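Long-range contacts in tetraacyldisaccharide 4'-kinase (Aquifex aeolicus, PDB 4ITL), which probably transfers the gamma-phosphate of ATP to the 4'-position of a tetraacyldisaccharide 1-phosphate, giving lipid IVA in the lipid A pathway: residues A[54-59]-A[102-107]; A[202-207]-A[296-301]; A[228-233]-A[271-276]. All blocks are in the same frame, centred on the assembly; numbering follows the deposited sequence.

How the contacts relate
Contact 1 and contact 3 are buried, contact 2 only partly so, and each joins different elements. Contact 1 pairs helices 51-61 and 99-107 by apolar side chains alone. Contact 2 pairs antiparallel strands by backbone hydrogen bonds, with long salt bridges on the face of Glu-207 and a mostly apolar face, Met-204, Val-298 and Leu-300, turned to helix 51-61; there it touches contact 1, where Tyr-57 packs on Leu-300 and Val-298, and Phe-54 on Leu-300 and Met-204. Contact 3 is a parallel strand pair with aliphatic and aromatic flanks, nested in the chain loop that contact 2 closes. Its centre lies about 27 Å from that of contact 2, yet strand 291-300 neighbours its strand 275-277.

Contact 1: residues A[54-59]-A[102-107]; sequences FVMYLA and YLMAKL
Val-55, whose carbonyl O takes the helical hydrogen bond from Ala-59 N at 2.8 Å, turns its methyl CG1 to the sulfur of Met-104, with Val-55 CG1 and Met-104 SD 3.7 Å apart. Both segments keep their helical backbone bonds, and no hydrogen bond passes between 54-59 and 102-107. The two side chains meet at about a right angle. In Met-104, CG lies anti to the carbonyl carbon (chi1 -70°) and the chain runs on extended to SD, which brings the sulfur to the valine; the terminal methyl is then folded aside. Met-56 does the opposite: its chain is stretched out to the end (chi3 -174°) and carries the terminal methyl CE right across to the other helix. There Met-56 CE settles against Met-104 CG at 3.6 Å and also against Leu-103 CG at 3.8 Å and, a turn further on, Leu-107 CD1 at 4.0 Å. One methyl therefore touches three residues of helix 99-107. Helix 51-61 is the one that follows the P-loop of this nucleotide kinase, and the bound ATP analogue is hydrogen-bonded to Lys-51 and Thr-52 at its start; Met-104 also lies close to Thr-52, and Leu-103 touches the analogue. The helix axes run in roughly the same direction, 32° apart, but come no nearer than 10.8 Å, a span bridged by the long methionine chains. The CA atoms of Met-56 and Met-104 are the nearest pair, 6.9 Å apart. Behind the contact, Val-55 packs on Val-41 of strand 38-43, while Met-56 also rests on Leu-108.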
# COMPACT_ATOMS: atom_id res chain seq x y z
N PHE A 54 -5.49 1.18 -1.01
CA PHE A 54 -6.61 0.27 -0.90
C PHE A 54 -6.82 -0.15 0.56
O PHE A 54 -7.94 -0.16 1.04
CB PHE A 54 -6.49 -0.96 -1.79
CG PHE A 54 -7.73 -1.78 -1.79
CD1 PHE A 54 -8.84 -1.36 -2.51
CD2 PHE A 54 -7.82 -2.93 -1.02
CE1 PHE A 54 -10.00 -2.09 -2.47
CE2 PHE A 54 -8.97 -3.64 -0.97
CZ PHE A 54 -10.06 -3.24 -1.70
N VAL A 55 -5.74 -0.38 1.27
CA VAL A 55 -5.82 -0.67 2.71
C VAL A 55 -6.53 0.46 3.45
O VAL A 55 -7.45 0.22 4.28
CB VAL A 55 -4.43 -0.96 3.30
CG1 VAL A 55 -4.45 -0.91 4.87
CG2 VAL A 55 -3.92 -2.33 2.78
N MET A 56 -6.16 1.69 3.14
CA MET A 56 -6.82 2.82 3.81
C MET A 56 -8.32 2.89 3.48
O MET A 56 -9.18 3.22 4.33
CB MET A 56 -6.11 4.14 3.44
CG MET A 56 -4.68 4.21 3.97
SD MET A 56 -3.84 5.67 3.31
CE MET A 56 -2.17 5.48 3.89
N TYR A 57 -8.65 2.59 2.24
CA TYR A 57 -10.03 2.56 1.81
C TYR A 57 -10.80 1.51 2.59
O TYR A 57 -11.84 1.78 3.17
CB TYR A 57 -10.08 2.30 0.30
CG TYR A 57 -11.45 2.03 -0.23
CD1 TYR A 57 -12.28 3.07 -0.61
CD2 TYR A 57 -11.90 0.72 -0.36
CE1 TYR A 57 -13.55 2.81 -1.11
CE2 TYR A 57 -13.15 0.45 -0.83
CZ TYR A 57 -13.97 1.49 -1.21
OH TYR A 57 -15.21 1.18 -1.68
N LEU A 58 -10.24 0.31 2.66
CA LEU A 58 -10.81 -0.78 3.41
C LEU A 58 -11.00 -0.38 4.87
O LEU A 58 -12.09 -0.56 5.46
CB LEU A 58 -9.87 -1.98 3.29
CG LEU A 58 -10.43 -3.35 3.17
CD1 LEU A 58 -11.55 -3.38 2.12
CD2 LEU A 58 -9.23 -4.25 2.81
N ALA A 59 -9.97 0.22 5.46
CA ALA A 59 -10.06 0.61 6.88
C ALA A 59 -11.23 1.54 7.10
O ALA A 59 -11.93 1.43 8.11
CB ALA A 59 -8.77 1.23 7.34
N TYR A 102 4.01 3.76 9.11
CA TYR A 102 3.85 5.07 9.74
C TYR A 102 2.79 5.91 8.95
O TYR A 102 1.95 6.58 9.55
CB TYR A 102 5.19 5.78 9.81
CG TYR A 102 5.15 7.13 10.50
CD1 TYR A 102 4.86 8.27 9.77
CD2 TYR A 102 5.41 7.26 11.86
CE1 TYR A 102 4.80 9.51 10.36
CE2 TYR A 102 5.37 8.51 12.47
CZ TYR A 102 5.06 9.64 11.71
OH TYR A 102 4.99 10.92 12.23
N LEU A 103 2.83 5.83 7.62
CA LEU A 103 1.94 6.63 6.76
C LEU A 103 0.49 6.19 6.99
O LEU A 103 -0.43 7.01 7.21
CB LEU A 103 2.34 6.44 5.31
CG LEU A 103 1.34 6.95 4.24
CD1 LEU A 103 1.41 8.44 4.17
CD2 LEU A 103 1.60 6.32 2.86
N MET A 104 0.30 4.89 7.03
CA MET A 104 -1.03 4.34 7.33
C MET A 104 -1.52 4.73 8.73
O MET A 104 -2.65 5.20 8.89
CB MET A 104 -1.04 2.84 7.09
CG MET A 104 -0.94 2.51 5.58
SD MET A 104 -1.17 0.77 5.22
CE MET A 104 0.31 0.03 5.93
N ALA A 105 -0.65 4.60 9.73
CA ALA A 105 -1.00 4.99 11.08
C ALA A 105 -1.38 6.45 11.09
O ALA A 105 -2.40 6.83 11.67
CB ALA A 105 0.18 4.73 12.04
N LYS A 106 -0.59 7.27 10.43
CA LYS A 106 -0.82 8.71 10.45
C LYS A 106 -2.09 9.16 9.74
O LYS A 106 -2.71 10.14 10.13
CB LYS A 106 0.34 9.46 9.81
CG LYS A 106 0.18 10.93 10.02
CD LYS A 106 1.49 11.62 9.93
CE LYS A 106 1.32 13.08 10.14
NZ LYS A 106 1.40 13.38 11.58
N LEU A 107 -2.46 8.47 8.67
CA LEU A 107 -3.63 8.87 7.90
C LEU A 107 -4.88 8.16 8.40
O LEU A 107 -5.99 8.50 8.01
CB LEU A 107 -3.38 8.62 6.40
CG LEU A 107 -2.30 9.57 5.84
CD1 LEU A 107 -2.07 9.41 4.35
CD2 LEU A 107 -2.66 10.98 6.13

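Contact 2: residues A[202-207]-A[296-301]; sequences FKMFRE and FKVKLE. With ACP (phosphomethylphosphonic acid adenylate ester), chain B.
Arg-206 lays its aliphatic chain over one face of the Phe-296 ring, a CH-pi contact in which Arg-206 CD stands 3.6 Å from Phe-296 CE1, offset toward the rim. The two residues sit on neighbouring antiparallel strands, 201-212 and 291-300, at the nucleotide site of this P-loop kinase. Both reach the adenine of the ATP analogue: Phe-296 CE2 brings a ring edge to within 3.5 Å of ACP N3, and Arg-206 NH1 lies 3.3 Å from ACP N7. The guanidinium stands steeply to the phenyl plane (69°) and is steadied from outside, NE by a salt bridge to Glu-189 and NH2 by a hydrogen bond to Gln-240. Phe-296 CG sits between the backbone N and carbonyl carbon (chi1 53°), which brings the ring against the arginine chain. An alanine at this position would strip away the ring, and the Arg-206 methylenes and the N3 edge of adenine would probably lose their packing. Behind this pair, Glu-207 N bonds to Lys-297 O at 2.7 Å and the strands stay in register to Lys-203 and Glu-301. Glu-207 also makes long salt bridges to Lys-297 and Lys-299 on one face; on the other, Met-204 CG meets Val-298 CG1 at 3.9 Å. At the far end, the ring edge of Phe-202 brings CD1 to 3.3 Å from Glu-301 O.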
# COMPACT_ATOMS: atom_id res chain seq x y z
N PHE A 202 -13.16 -5.50 -9.31
CA PHE A 202 -13.49 -4.14 -8.97
C PHE A 202 -12.44 -3.17 -9.47
O PHE A 202 -11.31 -3.26 -9.10
CB PHE A 202 -13.55 -4.01 -7.46
CG PHE A 202 -14.51 -4.92 -6.85
CD1 PHE A 202 -15.85 -4.59 -6.78
CD2 PHE A 202 -14.11 -6.16 -6.40
CE1 PHE A 202 -16.77 -5.48 -6.25
CE2 PHE A 202 -15.02 -7.05 -5.87
CZ PHE A 202 -16.35 -6.71 -5.80
N LYS A 203 -12.82 -2.20 -10.26
CA LYS A 203 -11.86 -1.17 -10.66
C LYS A 203 -11.62 -0.14 -9.56
O LYS A 203 -12.58 0.34 -8.92
CB LYS A 203 -12.38 -0.47 -11.92
CG LYS A 203 -12.34 -1.31 -13.17
CD LYS A 203 -12.57 -0.40 -14.38
CE LYS A 203 -12.74 -1.17 -15.66
NZ LYS A 203 -13.45 -0.29 -16.63
N MET A 204 -10.36 0.22 -9.34
CA MET A 204 -10.00 1.25 -8.35
C MET A 204 -9.46 2.50 -9.02
O MET A 204 -8.59 2.42 -9.89
CB MET A 204 -8.91 0.74 -7.41
CG MET A 204 -8.46 1.76 -6.40
SD MET A 204 -7.37 0.97 -5.21
CE MET A 204 -6.03 2.11 -5.13
N PHE A 205 -9.98 3.65 -8.60
CA PHE A 205 -9.56 4.96 -9.14
C PHE A 205 -9.04 5.84 -8.00
O PHE A 205 -9.57 5.82 -6.89
CB PHE A 205 -10.75 5.67 -9.80
CG PHE A 205 -11.18 5.06 -11.11
CD1 PHE A 205 -10.71 5.57 -12.32
CD2 PHE A 205 -12.06 4.00 -11.14
CE1 PHE A 205 -11.15 5.00 -13.55
CE2 PHE A 205 -12.49 3.46 -12.34
CZ PHE A 205 -12.03 3.96 -13.54
N ARG A 206 -7.98 6.60 -8.28
CA ARG A 206 -7.49 7.61 -7.38
C ARG A 206 -7.96 8.95 -7.88
O ARG A 206 -7.64 9.35 -9.01
CB ARG A 206 -5.97 7.55 -7.27
CG ARG A 206 -5.48 6.27 -6.60
CD ARG A 206 -3.97 6.17 -6.53
NE ARG A 206 -3.41 6.25 -7.86
CZ ARG A 206 -2.11 6.35 -8.12
NH1 ARG A 206 -1.24 6.33 -7.12
NH2 ARG A 206 -1.68 6.47 -9.36
N GLU A 207 -8.76 9.64 -7.05
CA GLU A 207 -9.30 10.96 -7.45
C GLU A 207 -8.44 12.04 -6.78
O GLU A 207 -8.52 12.27 -5.57
CB GLU A 207 -10.75 11.07 -7.02
CG GLU A 207 -11.49 12.36 -7.38
CD GLU A 207 -12.64 12.59 -6.41
OE1 GLU A 207 -13.80 12.61 -6.83
OE2 GLU A 207 -12.38 12.73 -5.20
N PHE A 296 -5.20 12.32 -2.58
CA PHE A 296 -6.30 11.82 -3.39
C PHE A 296 -7.28 11.02 -2.54
O PHE A 296 -6.92 10.53 -1.47
CB PHE A 296 -5.76 10.90 -4.50
CG PHE A 296 -4.86 9.80 -4.00
CD1 PHE A 296 -5.36 8.52 -3.74
CD2 PHE A 296 -3.51 10.03 -3.79
CE1 PHE A 296 -4.53 7.50 -3.26
CE2 PHE A 296 -2.68 9.01 -3.31
CZ PHE A 296 -3.19 7.75 -3.05
N LYS A 297 -8.48 10.84 -3.07
CA LYS A 297 -9.43 9.86 -2.52
C LYS A 297 -9.41 8.60 -3.37
O LYS A 297 -9.07 8.64 -4.55
CB LYS A 297 -10.86 10.40 -2.55
CG LYS A 297 -11.11 11.61 -1.69
CD LYS A 297 -12.36 12.29 -2.16
CE LYS A 297 -12.60 13.49 -1.31
NZ LYS A 297 -13.73 14.32 -1.80
N VAL A 298 -9.79 7.49 -2.75
CA VAL A 298 -9.81 6.19 -3.41
C VAL A 298 -11.29 5.87 -3.65
O VAL A 298 -12.13 5.93 -2.75
CB VAL A 298 -9.13 5.10 -2.56
CG1 VAL A 298 -9.35 3.71 -3.20
CG2 VAL A 298 -7.63 5.40 -2.42
N LYS A 299 -11.61 5.54 -4.86
CA LYS A 299 -12.94 5.16 -5.17
C LYS A 299 -13.01 3.82 -5.88
O LYS A 299 -12.21 3.54 -6.73
CB LYS A 299 -13.57 6.24 -6.02
CG LYS A 299 -13.49 7.61 -5.40
CD LYS A 299 -14.32 8.59 -6.15
CE LYS A 299 -15.74 8.49 -5.68
NZ LYS A 299 -16.44 9.75 -5.92
N LEU A 300 -13.98 3.01 -5.50
CA LEU A 300 -14.16 1.66 -6.03
C LEU A 300 -15.49 1.51 -6.74
O LEU A 300 -16.49 1.86 -6.19
CB LEU A 300 -14.12 0.63 -4.89
CG LEU A 300 -12.86 -0.03 -4.45
CD1 LEU A 300 -12.24 -0.78 -5.56
CD2 LEU A 300 -11.90 0.93 -3.81
N GLU A 301 -15.51 0.93 -7.93
CA GLU A 301 -16.76 0.46 -8.53
C GLU A 301 -17.43 -0.64 -7.73
O GLU A 301 -16.79 -1.45 -7.09
CB GLU A 301 -16.52 -0.07 -9.91
CG GLU A 301 -16.05 0.97 -10.85
CD GLU A 301 -15.91 0.40 -12.24
OE1 GLU A 301 -16.17 -0.83 -12.39
OE2 GLU A 301 -15.57 1.18 -13.17
PG ACP B . 4.56 -0.87 -2.06
O1G ACP B . 5.49 -1.06 -0.87
O2G ACP B . 4.28 -2.18 -2.83
O3G ACP B . 5.25 0.13 -3.04
PB ACP B . 1.97 0.59 -2.61
O1B ACP B . 0.74 1.05 -1.84
O2B ACP B . 1.48 -0.51 -3.55
C3B ACP B . 3.02 -0.16 -1.33
PA ACP B . 2.08 2.96 -4.11
O1A ACP B . 0.96 2.87 -5.13
O2A ACP B . 3.33 3.57 -4.63
O3A ACP B . 2.69 1.55 -3.62
O5' ACP B . 1.53 3.82 -2.88
C5' ACP B . 2.46 4.23 -1.89
C4' ACP B . 2.08 5.60 -1.32
O4' ACP B . 2.82 6.53 -2.11
C3' ACP B . 0.66 6.02 -1.43
O3' ACP B . -0.13 5.65 -0.38
C2' ACP B . 0.79 7.51 -1.52
O2' ACP B . 1.00 8.17 -0.31
C1' ACP B . 1.99 7.63 -2.37
N9 ACP B . 1.72 7.74 -3.80
C8 ACP B . 2.02 6.85 -4.77
N7 ACP B . 1.62 7.35 -5.96
C5 ACP B . 1.10 8.57 -5.76
C6 ACP B . 0.54 9.54 -6.59
N6 ACP B . 0.44 9.32 -8.01
N1 ACP B . 0.07 10.68 -6.05
C2 ACP B . 0.13 10.91 -4.72
N3 ACP B . 0.66 10.00 -3.87
C4 ACP B . 1.14 8.83 -4.37

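Contact 3: residues A[228-233]-A[271-276]; sequences EVIAFS and EGEIYL
Ile-230 joins both ways to the facing strand by backbone hydrogen bonds: its N donates to Ile-274 O at 2.9 Å, and its O receives Leu-276 N at 3.0 Å. The same oxygen also has the CA-H of Tyr-275 against it, Tyr-275 CA and Ile-230 O being 3.1 Å apart. A third bond, from Phe-232 N to Leu-276 O at 3.0 Å, carries the alternation on. Apolar packing divides between the faces. On one, Ile-230 and Tyr-275 point the same way side by side, with Ile-230 CG2 3.8 Å from Tyr-275 CE1, and Ile-230 CD1 touches the Glu-273 side chain at CG and OE1. Beside the face of Ala-231 and Leu-276, Val-229 CG2 approaches Leu-276 CB. This is a parallel pairing: strand 229-234 lies between 252-258 and 275-277, with helix 238-247 packed on Ala-231 and Leu-276. Aromatic contact comes next. With chi1 at 66°, Phe-232 CG is flanked by both backbone arms, which lets the ring end close on Tyr-275, whose CD1 meets the ring edge in plane, 3.7 Å from Phe-232 CE2. Phe-267 adds to the cluster, meeting both rings, and Tyr-264 joins Phe-232. Polar groups gather at the strand entrance. A water is hydrogen-bonded to Glu-228 O and accepts a bond from Ile-274 N at 2.7 Å, linking the two segments just before the pairing starts. Glu-273 OE1 has its salt bridge with Lys-253, and Tyr-275 OH is hydrogen-bonded to the backbone N of Glu-270.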
# COMPACT_ATOMS: atom_id res chain seq x y z
N GLU A 228 5.69 27.36 -11.21
CA GLU A 228 6.27 26.11 -11.65
C GLU A 228 6.84 25.51 -10.37
O GLU A 228 7.45 26.23 -9.57
CB GLU A 228 7.40 26.38 -12.63
CG GLU A 228 6.99 26.96 -13.92
CD GLU A 228 8.12 27.77 -14.55
OE1 GLU A 228 8.78 28.54 -13.81
OE2 GLU A 228 8.35 27.62 -15.76
N VAL A 229 6.64 24.21 -10.17
CA VAL A 229 7.10 23.56 -8.95
C VAL A 229 8.26 22.65 -9.27
O VAL A 229 8.50 22.29 -10.42
CB VAL A 229 6.00 22.66 -8.30
CG1 VAL A 229 4.77 23.45 -7.97
CG2 VAL A 229 5.66 21.50 -9.20
N ILE A 230 8.98 22.26 -8.24
CA ILE A 230 9.92 21.18 -8.36
C ILE A 230 9.23 20.02 -7.71
O ILE A 230 8.91 20.08 -6.53
CB ILE A 230 11.24 21.49 -7.67
CG1 ILE A 230 11.93 22.63 -8.41
CG2 ILE A 230 12.11 20.25 -7.66
CD1 ILE A 230 12.88 23.48 -7.54
N ALA A 231 8.96 18.97 -8.49
CA ALA A 231 8.31 17.76 -7.98
C ALA A 231 9.32 16.68 -7.75
O ALA A 231 10.36 16.62 -8.41
CB ALA A 231 7.24 17.27 -8.95
N PHE A 232 9.01 15.81 -6.81
CA PHE A 232 9.84 14.65 -6.52
C PHE A 232 9.07 13.60 -5.74
O PHE A 232 8.07 13.90 -5.10
CB PHE A 232 11.09 15.09 -5.75
CG PHE A 232 10.80 15.62 -4.37
CD1 PHE A 232 10.55 14.77 -3.31
CD2 PHE A 232 10.83 17.00 -4.12
CE1 PHE A 232 10.30 15.26 -2.03
CE2 PHE A 232 10.58 17.49 -2.85
CZ PHE A 232 10.33 16.63 -1.80
N SER A 233 9.52 12.35 -5.82
CA SER A 233 9.05 11.29 -4.92
C SER A 233 10.08 10.18 -4.81
O SER A 233 10.89 10.02 -5.71
CB SER A 233 7.74 10.73 -5.44
OG SER A 233 7.92 10.19 -6.72
N GLU A 271 15.54 28.17 -1.17
CA GLU A 271 14.69 29.32 -0.87
C GLU A 271 13.93 29.82 -2.11
O GLU A 271 14.49 29.94 -3.20
CB GLU A 271 15.56 30.50 -0.38
CG GLU A 271 14.78 31.69 0.14
CD GLU A 271 15.67 32.85 0.50
OE1 GLU A 271 16.91 32.74 0.39
OE2 GLU A 271 15.12 33.91 0.86
N GLY A 272 12.65 30.12 -1.94
CA GLY A 272 11.87 30.70 -3.03
C GLY A 272 11.17 29.66 -3.90
O GLY A 272 10.34 30.01 -4.72
N GLU A 273 11.48 28.38 -3.71
CA GLU A 273 10.92 27.34 -4.59
C GLU A 273 9.76 26.65 -3.92
O GLU A 273 9.70 26.59 -2.70
CB GLU A 273 11.96 26.28 -4.98
CG GLU A 273 13.11 26.84 -5.81
CD GLU A 273 12.68 27.31 -7.20
OE1 GLU A 273 11.65 26.82 -7.72
OE2 GLU A 273 13.37 28.16 -7.79
N ILE A 274 8.86 26.12 -4.73
CA ILE A 274 7.74 25.31 -4.23
C ILE A 274 7.94 23.88 -4.68
O ILE A 274 8.20 23.64 -5.86
CB ILE A 274 6.39 25.78 -4.80
CG1 ILE A 274 6.17 27.28 -4.60
CG2 ILE A 274 5.26 24.97 -4.16
CD1 ILE A 274 5.85 27.67 -3.15
N TYR A 275 7.82 22.95 -3.74
CA TYR A 275 8.07 21.54 -3.95
C TYR A 275 6.78 20.77 -3.80
O TYR A 275 5.98 21.06 -2.90
CB TYR A 275 9.06 21.03 -2.92
CG TYR A 275 10.44 21.58 -3.10
CD1 TYR A 275 11.34 20.95 -3.95
CD2 TYR A 275 10.86 22.73 -2.44
CE1 TYR A 275 12.63 21.47 -4.14
CE2 TYR A 275 12.13 23.25 -2.62
CZ TYR A 275 13.01 22.61 -3.47
OH TYR A 275 14.28 23.10 -3.66
N LEU A 276 6.56 19.84 -4.72
CA LEU A 276 5.38 18.99 -4.73
C LEU A 276 5.77 17.52 -4.74
O LEU A 276 6.58 17.09 -5.54
CB LEU A 276 4.50 19.30 -5.94
CG LEU A 276 3.15 18.58 -6.01
CD1 LEU A 276 2.19 19.11 -4.97
CD2 LEU A 276 2.56 18.69 -7.39
O HOH W 1 9.27 26.54 -7.40